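Local atomic coordinates of GMP reductase (Trypanosoma brucei brucei, PDB entry 6JIG), a protein that probably catalyses the irreversible NADPH-dependent deamination of GMP to IMP, and binds guanine nucleotides both at its barrel and at its CBS domains. Residues V255-I260 / D285-N290. The protein carries 1 engineered substitution. Sequence-based numbering, arbitrary orientation.
Sequences VLVVDI and DIIAGN
Val255 CG1 lies 3.9 Å from Asp285 CB, where two neighbouring parallel strands of the eight-stranded TIM barrel, joined by helix 266-277 in a beta-alpha-beta unit, run side by side. Leu256 gives its N-H to Asp285 O and takes that of Ile287 on its own O, both nearly straight. Its side chain, packed on helix 239-251, runs alongside that of Ile286, which touches Lys276 of helix 266-277: chi2 of Ile286, -58°, folds CD1 back to within 3.9 Å of Leu256 CD1. Val257 turns to the barrel interior, laying CG2 against Ile287 CB. Val258 N reaches Ile287 O at 2.7 Å, tilted from the carbonyl plane, and Val258 O accepts Gly289 N; on the helix-facing side Val258 CB and Ala288 CB are 4.2 Å apart. Asp259, CG anti to its N (chi1 -165°), sends its carboxylate to the nucleotide end of the barrel, where OD2 is hydrogen-bonded by Asn53 ND2 and salt-bridged to Lys309 NZ, which also hydrogen-bonds Asn290 OD1. Ile260 N-H goes to Gly289 O, at 173° but tilted from the carbonyl plane; Ile260 O accepts Asn290 N, the nitrogen of the cis Gly289-Asn290 peptide, at 2.9 Å. Asn290 touches the bound GMP, its ND2 donating to Gly311 O and Asp351 OD2.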
# COMPACT_ATOMS: atom_id res chain seq x y z
N VAL A 255 -13.37 -41.38 -23.98
CA VAL A 255 -11.93 -41.60 -23.83
C VAL A 255 -11.64 -41.72 -22.35
O VAL A 255 -12.38 -41.19 -21.50
CB VAL A 255 -11.06 -40.45 -24.42
CG1 VAL A 255 -11.21 -40.36 -25.92
CG2 VAL A 255 -11.41 -39.11 -23.79
N LEU A 256 -10.56 -42.41 -22.03
CA LEU A 256 -10.05 -42.46 -20.67
C LEU A 256 -8.73 -41.70 -20.63
O LEU A 256 -7.95 -41.74 -21.58
CB LEU A 256 -9.83 -43.89 -20.20
CG LEU A 256 -11.08 -44.76 -20.04
CD1 LEU A 256 -10.67 -46.18 -19.73
CD2 LEU A 256 -11.97 -44.19 -18.95
N VAL A 257 -8.47 -41.04 -19.50
CA VAL A 257 -7.22 -40.30 -19.32
C VAL A 257 -6.52 -40.85 -18.09
O VAL A 257 -6.97 -40.62 -16.96
CB VAL A 257 -7.46 -38.79 -19.18
CG1 VAL A 257 -6.11 -38.06 -19.02
CG2 VAL A 257 -8.26 -38.25 -20.38
N VAL A 258 -5.43 -41.58 -18.30
CA VAL A 258 -4.55 -42.00 -17.21
C VAL A 258 -3.75 -40.78 -16.78
O VAL A 258 -2.98 -40.23 -17.58
CB VAL A 258 -3.61 -43.12 -17.65
CG1 VAL A 258 -2.66 -43.48 -16.52
CG2 VAL A 258 -4.40 -44.32 -18.09
N ASP A 259 -3.90 -40.36 -15.53
CA ASP A 259 -3.38 -39.05 -15.11
C ASP A 259 -2.69 -39.19 -13.77
O ASP A 259 -3.35 -39.36 -12.74
CB ASP A 259 -4.49 -38.00 -15.05
CG ASP A 259 -3.93 -36.58 -14.98
OD1 ASP A 259 -2.70 -36.42 -14.84
OD2 ASP A 259 -4.71 -35.61 -15.05
N ILE A 260 -1.35 -39.11 -13.78
CA ILE A 260 -0.56 -39.00 -12.56
C ILE A 260 0.54 -37.98 -12.79
O ILE A 260 0.90 -37.66 -13.93
CB ILE A 260 0.05 -40.35 -12.12
CG1 ILE A 260 0.89 -40.97 -13.22
CG2 ILE A 260 -1.05 -41.32 -11.64
CD1 ILE A 260 1.63 -42.21 -12.70
N ASP A 285 -10.22 -44.84 -26.71
CA ASP A 285 -8.86 -44.31 -26.71
C ASP A 285 -8.35 -44.10 -25.28
O ASP A 285 -9.09 -43.66 -24.40
CB ASP A 285 -8.81 -42.99 -27.47
CG ASP A 285 -8.69 -43.19 -28.98
OD1 ASP A 285 -8.78 -44.34 -29.46
OD2 ASP A 285 -8.53 -42.17 -29.68
N ILE A 286 -7.08 -44.42 -25.08
CA ILE A 286 -6.42 -44.28 -23.79
C ILE A 286 -5.39 -43.16 -23.93
O ILE A 286 -4.41 -43.29 -24.67
CB ILE A 286 -5.74 -45.58 -23.35
CG1 ILE A 286 -6.73 -46.76 -23.42
CG2 ILE A 286 -5.18 -45.45 -21.92
CD1 ILE A 286 -7.97 -46.57 -22.56
N ILE A 287 -5.62 -42.06 -23.21
CA ILE A 287 -4.69 -40.93 -23.12
C ILE A 287 -3.92 -41.08 -21.81
O ILE A 287 -4.45 -41.59 -20.82
CB ILE A 287 -5.47 -39.60 -23.18
CG1 ILE A 287 -6.25 -39.52 -24.50
CG2 ILE A 287 -4.51 -38.36 -23.04
CD1 ILE A 287 -7.27 -38.39 -24.56
N ALA A 288 -2.64 -40.67 -21.82
CA ALA A 288 -1.81 -40.85 -20.63
C ALA A 288 -0.89 -39.64 -20.45
O ALA A 288 -0.45 -39.03 -21.41
CB ALA A 288 -0.96 -42.11 -20.71
N GLY A 289 -0.61 -39.34 -19.19
CA GLY A 289 0.30 -38.27 -18.81
C GLY A 289 0.47 -38.32 -17.31
O GLY A 289 -0.09 -39.20 -16.64
N ASN A 290 1.23 -37.36 -16.76
CA ASN A 290 1.78 -36.22 -17.50
C ASN A 290 3.28 -36.37 -17.72
O ASN A 290 4.00 -36.87 -16.86
CB ASN A 290 1.50 -34.92 -16.74
CG ASN A 290 0.18 -34.29 -17.12
OD1 ASN A 290 -0.75 -35.00 -17.51
ND2 ASN A 290 0.10 -32.97 -17.05